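Local coordinates for hypothetical protein TM1631 (Thermotoga maritima, PDB 1VPQ) that is of unknown function but belongs to the DUF72 family, has a TIM-barrel-like fold and, in the crystal, holds sulfate ions in a pocket rich in arginine, at residues P113-Q118 and Y148-A153; E155-S160 and E218-L223. All blocks are in the same frame, centred on the assembly; numbering follows the deposited sequence.

How the contacts relate
The two contacts follow one another along the chain and lie at the N-terminal and C-terminal strand ends of one parallel sheet, their centres about 26 Å apart and on opposite sides of the chain's centre. Contact 1 packs the C-terminal end of helix 101-116 against the loop that leads into strand 152-155. Contact 2 starts at the other end of the same strand, where 155-160 meets the loop 218-223 that precedes helix 226-240. Strand 152-155 therefore runs from one site to the other. TIM-barrel proteins generally carry their active site at the C-terminal strand ends; here two sulfate ions, probably from the crystallisation liquor, lie there, while the N-terminal end is plain packing.

Contact 1 (P113-Q118 and Y148-A153); sequences PLIEEQ and YPYELA
I115, in the last turn of helix 101-116, rests its CD1 methyl on two tyrosines, Y148 and Y150. The methyl comes to 3.7 Å from CD2 of Y150, at that corner of the ring and at an oblique angle to it. The same CD1 lies 3.9 Å from OH of Y148, whose side chain approaches from the opposite direction. With CG1 anti to the carbonyl carbon (chi1 -62°) and CD1 extended beyond it (chi2 175°), the longer branch of the isoleucine reaches out from the helix to both tyrosines. The contact is small and mainly apolar, about 109 Å² counted over both sides.

CG of P149 sits 3.9 Å above the plane of the Y150 ring, over its centre, and CE1 of Y148 lies at that ring's edge. The hydroxyl of Y148 is hydrogen-bonded to T123 of strand 120-126, which satisfies the polar atom beside the methyl. R145 ties down the backbone of the loop through the carbonyls of Y148 and Y150.

Just beyond I115 the helix closes at Q118, where positive phi and two bonds back into the last turn, among them Q118 N to I115 O at 2.9 Å, make a Schellman motif. This is helix-to-loop packing in an alpha/beta barrel-type fold, where a helix end meets the loop entering strand 152-155, the neighbour of strand 120-126 that follows this helix.

Contact 2 (E155-S160 and E218-L223); sequences EFRHYS and ERYDYL. With SO4 (sulfate ion), chain C; SO4 (sulfate ion), chain B.
R157 and R219 point their guanidinium groups at each other from facing loops, their planes nearly at right angles, with NH2 of R157 3.8 Å from NH1 of R219, and a sulfate (chain C) bridges the two. Its O4 lies at the edge of both groups, near their planes: NE of R157 donates to it at 2.9 Å, and both terminal nitrogens of R219 reach it through weak bonds. R157 NH2 adds a nearly straight bond to O1 of this sulfate, 3.2 Å at 175°.

A second sulfate (chain B), like the first probably from the crystallisation liquor, takes another part of the R157 edge, with NH1 bonded to its O1 at 3.1 Å. From the 218-223 side the hydroxyl of Y220 meets its O3. CD of R219 lies 3.7 Å above one face of the Y220 ring, offset toward its rim.

The R157 chain bends at chi2 (90°) and chi3 (84°), turning adjoining parts of its guanidinium edge to the two anions, while E155 OE2 forms a salt bridge to NH1 at 3.5 Å. A leucine in place of R157 would probably leave both sulfates without their shared partner and E155 OE2 without this mate.

K84 and R203 also bind one of these sulfates, and F129 N binds the other. The loops follow strands 152-155 and 199-204, ahead of helices 164-173 and 226-240, so the pocket lies at the C-terminal end of the parallel sheet.

Contact 1 (P113-Q118 and Y148-A153)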
loop_
_atom_site.group_PDB
_atom_site.type_symbol
_atom_site.label_atom_id
_atom_site.label_comp_id
_atom_site.label_asym_id
_atom_site.label_seq_id
_atom_site.Cartn_x
_atom_site.Cartn_y
_atom_site.Cartn_z
ATOM N N PRO A 113 6.015 -13.370 13.403
ATOM C CA PRO A 113 5.176 -13.012 14.546
ATOM C C PRO A 113 3.747 -12.621 14.180
ATOM O O PRO A 113 2.779 -13.232 14.641
ATOM C CB PRO A 113 5.895 -11.770 15.133
ATOM C CG PRO A 113 7.124 -11.552 14.295
ATOM C CD PRO A 113 7.379 -12.856 13.608
ATOM N N LEU A 114 3.637 -11.613 13.329
ATOM C CA LEU A 114 2.397 -10.872 13.181
ATOM C C LEU A 114 1.423 -11.545 12.234
ATOM O O LEU A 114 0.226 -11.287 12.296
ATOM C CB LEU A 114 2.714 -9.434 12.773
ATOM C CG LEU A 114 3.723 -8.817 13.760
ATOM C CD1 LEU A 114 4.052 -7.373 13.445
ATOM C CD2 LEU A 114 3.223 -8.929 15.205
ATOM N N ILE A 115 1.931 -12.425 11.382
ATOM C CA ILE A 115 1.074 -13.298 10.596
ATOM C C ILE A 115 0.429 -14.316 11.538
ATOM O O ILE A 115 -0.778 -14.548 11.464
ATOM C CB ILE A 115 1.853 -14.006 9.458
ATOM C CG1 ILE A 115 2.414 -12.968 8.483
ATOM C CG2 ILE A 115 0.946 -14.980 8.699
ATOM C CD1 ILE A 115 3.297 -13.533 7.396
ATOM N N GLU A 116 1.228 -14.898 12.434
ATOM C CA GLU A 116 0.723 -15.858 13.427
ATOM C C GLU A 116 -0.315 -15.229 14.364
ATOM O O GLU A 116 -1.257 -15.897 14.801
ATOM C CB GLU A 116 1.872 -16.438 14.262
ATOM C CG GLU A 116 2.880 -17.268 13.471
ATOM C CD GLU A 116 2.328 -18.622 13.040
ATOM O OE1 GLU A 116 2.073 -19.486 13.924
ATOM O OE2 GLU A 116 2.164 -18.817 11.811
ATOM N N GLU A 117 -0.135 -13.943 14.659
ATOM C CA GLU A 117 -1.076 -13.182 15.487
ATOM C C GLU A 117 -2.211 -12.574 14.669
ATOM O O GLU A 117 -3.037 -11.844 15.203
ATOM C CB GLU A 117 -0.336 -12.090 16.256
ATOM C CG GLU A 117 0.638 -12.664 17.262
ATOM C CD GLU A 117 1.488 -11.631 17.945
ATOM O OE1 GLU A 117 1.272 -10.422 17.724
ATOM O OE2 GLU A 117 2.381 -12.041 18.714
ATOM N N GLN A 118 -2.234 -12.878 13.374
ATOM C CA GLN A 118 -3.323 -12.493 12.480
ATOM C C GLN A 118 -3.496 -10.980 12.364
ATOM O O GLN A 118 -4.612 -10.478 12.226
ATOM C CB GLN A 118 -4.621 -13.157 12.933
ATOM C CG GLN A 118 -4.448 -14.620 13.259
ATOM C CD GLN A 118 -5.737 -15.392 13.158
ATOM O OE1 GLN A 118 -5.848 -16.315 12.353
ATOM N NE2 GLN A 118 -6.729 -15.012 13.964
ATOM N N TYR A 148 8.157 -16.524 -1.236
ATOM C CA TYR A 148 7.252 -16.010 -0.205
ATOM C C TYR A 148 5.870 -16.658 -0.305
ATOM O O TYR A 148 5.117 -16.319 -1.209
ATOM C CB TYR A 148 7.106 -14.493 -0.353
ATOM C CG TYR A 148 6.394 -13.848 0.816
ATOM C CD1 TYR A 148 7.012 -13.739 2.058
ATOM C CD2 TYR A 148 5.101 -13.350 0.683
ATOM C CE1 TYR A 148 6.368 -13.148 3.128
ATOM C CE2 TYR A 148 4.448 -12.762 1.751
ATOM C CZ TYR A 148 5.089 -12.663 2.964
ATOM O OH TYR A 148 4.436 -12.083 4.012
ATOM N N PRO A 149 5.525 -17.568 0.633
ATOM C CA PRO A 149 4.274 -18.342 0.560
ATOM C C PRO A 149 3.019 -17.720 1.200
ATOM O O PRO A 149 2.041 -18.436 1.405
ATOM C CB PRO A 149 4.634 -19.615 1.329
ATOM C CG PRO A 149 5.520 -19.115 2.414
ATOM C CD PRO A 149 6.308 -17.950 1.823
ATOM N N TYR A 150 3.035 -16.430 1.515
ATOM C CA TYR A 150 1.891 -15.798 2.165
ATOM C C TYR A 150 1.261 -14.767 1.249
ATOM O O TYR A 150 1.755 -14.523 0.156
ATOM C CB TYR A 150 2.314 -15.170 3.492
ATOM C CG TYR A 150 2.962 -16.172 4.408
ATOM C CD1 TYR A 150 2.265 -17.294 4.834
ATOM C CD2 TYR A 150 4.273 -16.018 4.826
ATOM C CE1 TYR A 150 2.845 -18.231 5.657
ATOM C CE2 TYR A 150 4.869 -16.957 5.661
ATOM C CZ TYR A 150 4.145 -18.058 6.069
ATOM O OH TYR A 150 4.719 -18.991 6.891
ATOM N N GLU A 151 0.163 -14.171 1.698
ATOM C CA GLU A 151 -0.601 -13.249 0.866
ATOM C C GLU A 151 0.292 -12.148 0.286
ATOM O O GLU A 151 0.873 -11.364 1.026
ATOM C CB GLU A 151 -1.770 -12.644 1.655
ATOM C CG GLU A 151 -2.963 -13.582 1.842
ATOM C CD GLU A 151 -3.791 -13.791 0.580
ATOM O OE1 GLU A 151 -3.486 -13.167 -0.455
ATOM O OE2 GLU A 151 -4.753 -14.593 0.621
ATOM N N LEU A 152 0.370 -12.120 -1.046
ATOM C CA LEU A 152 1.200 -11.179 -1.795
ATOM C C LEU A 152 0.381 -10.337 -2.782
ATOM O O LEU A 152 -0.556 -10.833 -3.411
ATOM C CB LEU A 152 2.281 -11.947 -2.569
ATOM C CG LEU A 152 3.397 -11.118 -3.211
ATOM C CD1 LEU A 152 4.248 -10.424 -2.159
ATOM C CD2 LEU A 152 4.266 -11.976 -4.105
ATOM N N ALA A 153 0.755 -9.060 -2.887
ATOM C CA ALA A 153 0.184 -8.120 -3.852
ATOM C C ALA A 153 1.286 -7.349 -4.554
ATOM O O ALA A 153 2.318 -7.023 -3.948
ATOM C CB ALA A 153 -0.780 -7.144 -3.177
#

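Contact 2 (E155-S160 and E218-L223)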
loop_
_atom_site.group_PDB
_atom_site.type_symbol
_atom_site.label_atom_id
_atom_site.label_comp_id
_atom_site.label_asym_id
_atom_site.label_seq_id
_atom_site.Cartn_x
_atom_site.Cartn_y
_atom_site.Cartn_z
ATOM N N GLU A 155 2.258 -4.055 -7.338
ATOM C CA GLU A 155 1.971 -2.795 -8.011
ATOM C C GLU A 155 3.094 -2.439 -9.001
ATOM O O GLU A 155 4.278 -2.458 -8.642
ATOM C CB GLU A 155 1.878 -1.669 -6.968
ATOM C CG GLU A 155 1.424 -0.324 -7.524
ATOM C CD GLU A 155 1.636 0.832 -6.553
ATOM O OE1 GLU A 155 1.482 0.620 -5.338
ATOM O OE2 GLU A 155 1.953 1.957 -6.999
ATOM N N PHE A 156 2.708 -2.059 -10.217
ATOM C CA PHE A 156 3.639 -1.564 -11.237
ATOM C C PHE A 156 3.499 -0.060 -11.439
ATOM O O PHE A 156 2.411 0.499 -11.287
ATOM C CB PHE A 156 3.388 -2.245 -12.576
ATOM C CG PHE A 156 3.178 -3.718 -12.480
ATOM C CD1 PHE A 156 4.261 -4.579 -12.367
ATOM C CD2 PHE A 156 1.895 -4.250 -12.519
ATOM C CE1 PHE A 156 4.065 -5.967 -12.283
ATOM C CE2 PHE A 156 1.686 -5.631 -12.440
ATOM C CZ PHE A 156 2.774 -6.489 -12.325
ATOM N N ARG A 157 4.613 0.578 -11.789
ATOM C CA ARG A 157 4.651 2.003 -12.098
ATOM C C ARG A 157 4.743 2.263 -13.604
ATOM O O ARG A 157 4.286 3.298 -14.081
ATOM C CB ARG A 157 5.851 2.653 -11.413
ATOM C CG ARG A 157 5.864 4.181 -11.492
ATOM C CD ARG A 157 5.133 4.761 -10.320
ATOM N NE ARG A 157 6.019 4.857 -9.161
ATOM C CZ ARG A 157 5.647 4.717 -7.893
ATOM N NH1 ARG A 157 4.391 4.430 -7.571
ATOM N NH2 ARG A 157 6.551 4.850 -6.934
ATOM N N HIS A 158 5.322 1.328 -14.353
ATOM C CA HIS A 158 5.594 1.547 -15.775
ATOM C C HIS A 158 4.423 1.058 -16.649
ATOM O O HIS A 158 3.864 -0.015 -16.401
ATOM C CB HIS A 158 6.907 0.843 -16.159
ATOM C CG HIS A 158 7.501 1.322 -17.450
ATOM N ND1 HIS A 158 7.437 0.588 -18.616
ATOM C CD2 HIS A 158 8.171 2.460 -17.758
ATOM C CE1 HIS A 158 8.040 1.254 -19.584
ATOM N NE2 HIS A 158 8.495 2.393 -19.089
ATOM N N TYR A 159 4.079 1.860 -17.662
ATOM C CA TYR A 159 2.971 1.592 -18.586
ATOM C C TYR A 159 3.037 0.220 -19.295
ATOM O O TYR A 159 2.006 -0.425 -19.508
ATOM C CB TYR A 159 2.873 2.721 -19.634
ATOM C CG TYR A 159 3.935 2.659 -20.718
ATOM C CD1 TYR A 159 5.234 3.125 -20.485
ATOM C CD2 TYR A 159 3.644 2.127 -21.971
ATOM C CE1 TYR A 159 6.206 3.062 -21.470
ATOM C CE2 TYR A 159 4.614 2.055 -22.959
ATOM C CZ TYR A 159 5.897 2.521 -22.705
ATOM O OH TYR A 159 6.865 2.448 -23.690
ATOM N N SER A 160 4.251 -0.209 -19.651
ATOM C CA SER A 160 4.498 -1.467 -20.369
ATOM C C SER A 160 3.808 -2.696 -19.766
ATOM O O SER A 160 3.614 -3.703 -20.454
ATOM C CB SER A 160 6.006 -1.729 -20.439
ATOM O OG SER A 160 6.581 -1.789 -19.145
ATOM N N GLU A 218 6.837 16.128 -1.757
ATOM C CA GLU A 218 6.176 17.184 -2.537
ATOM C C GLU A 218 5.549 16.574 -3.807
ATOM O O GLU A 218 4.619 17.131 -4.392
ATOM C CB GLU A 218 7.150 18.312 -2.893
ATOM C CG GLU A 218 7.692 19.068 -1.667
ATOM C CD GLU A 218 8.370 20.391 -2.017
ATOM O OE1 GLU A 218 8.231 20.848 -3.171
ATOM O OE2 GLU A 218 9.040 20.986 -1.134
ATOM N N ARG A 219 6.078 15.429 -4.220
ATOM C CA ARG A 219 5.493 14.615 -5.281
ATOM C C ARG A 219 4.039 14.192 -4.985
ATOM O O ARG A 219 3.205 14.122 -5.901
ATOM C CB ARG A 219 6.358 13.370 -5.492
ATOM C CG ARG A 219 5.670 12.280 -6.257
ATOM C CD ARG A 219 6.399 10.973 -6.146
ATOM N NE ARG A 219 7.393 10.805 -7.199
ATOM C CZ ARG A 219 7.957 9.641 -7.510
ATOM N NH1 ARG A 219 7.629 8.536 -6.846
ATOM N NH2 ARG A 219 8.852 9.589 -8.486
ATOM N N TYR A 220 3.758 13.905 -3.712
ATOM C CA TYR A 220 2.434 13.459 -3.262
ATOM C C TYR A 220 1.551 14.609 -2.756
ATOM O O TYR A 220 0.508 14.374 -2.143
ATOM C CB TYR A 220 2.577 12.395 -2.175
ATOM C CG TYR A 220 3.378 11.187 -2.602
ATOM C CD1 TYR A 220 2.783 10.140 -3.314
ATOM C CD2 TYR A 220 4.729 11.080 -2.286
ATOM C CE1 TYR A 220 3.526 9.023 -3.706
ATOM C CE2 TYR A 220 5.480 9.974 -2.672
ATOM C CZ TYR A 220 4.878 8.949 -3.384
ATOM O OH TYR A 220 5.634 7.859 -3.764
ATOM N N ASP A 221 1.956 15.850 -3.026
ATOM C CA ASP A 221 1.126 17.005 -2.689
ATOM C C ASP A 221 -0.084 17.070 -3.622
ATOM O O ASP A 221 -0.016 17.606 -4.732
ATOM C CB ASP A 221 1.930 18.306 -2.754
ATOM C CG ASP A 221 1.113 19.513 -2.358
ATOM O OD1 ASP A 221 0.003 19.342 -1.808
ATOM O OD2 ASP A 221 1.586 20.644 -2.592
ATOM N N TYR A 222 -1.187 16.491 -3.154
ATOM C CA TYR A 222 -2.441 16.475 -3.898
ATOM C C TYR A 222 -3.591 16.171 -2.950
ATOM O O TYR A 222 -3.428 15.398 -2.011
ATOM C CB TYR A 222 -2.391 15.427 -4.997
ATOM C CG TYR A 222 -3.551 15.495 -5.957
ATOM C CD1 TYR A 222 -3.505 16.325 -7.065
ATOM C CD2 TYR A 222 -4.680 14.710 -5.773
ATOM C CE1 TYR A 222 -4.565 16.397 -7.956
ATOM C CE2 TYR A 222 -5.757 14.769 -6.666
ATOM C CZ TYR A 222 -5.688 15.612 -7.755
ATOM O OH TYR A 222 -6.727 15.686 -8.649
ATOM N N LEU A 223 -4.739 16.797 -3.195
ATOM C CA LEU A 223 -5.952 16.560 -2.417
ATOM C C LEU A 223 -7.092 16.218 -3.366
ATOM O O LEU A 223 -7.597 17.091 -4.077
ATOM C CB LEU A 223 -6.319 17.794 -1.577
ATOM C CG LEU A 223 -7.524 17.655 -0.623
ATOM C CD1 LEU A 223 -7.197 16.795 0.591
ATOM C CD2 LEU A 223 -8.011 19.011 -0.177
HETATM S S SO4 C . 9.494 5.835 -8.948
HETATM O O1 SO4 C . 9.619 5.355 -7.575
HETATM O O2 SO4 C . 10.655 6.629 -9.312
HETATM O O3 SO4 C . 9.427 4.704 -9.861
HETATM O O4 SO4 C . 8.292 6.646 -9.094
HETATM S S SO4 B . 4.942 4.612 -3.441
HETATM O O1 SO4 B . 4.438 3.746 -4.502
HETATM O O2 SO4 B . 6.376 4.827 -3.598
HETATM O O3 SO4 B . 4.249 5.889 -3.530
HETATM O O4 SO4 B . 4.716 3.973 -2.149
#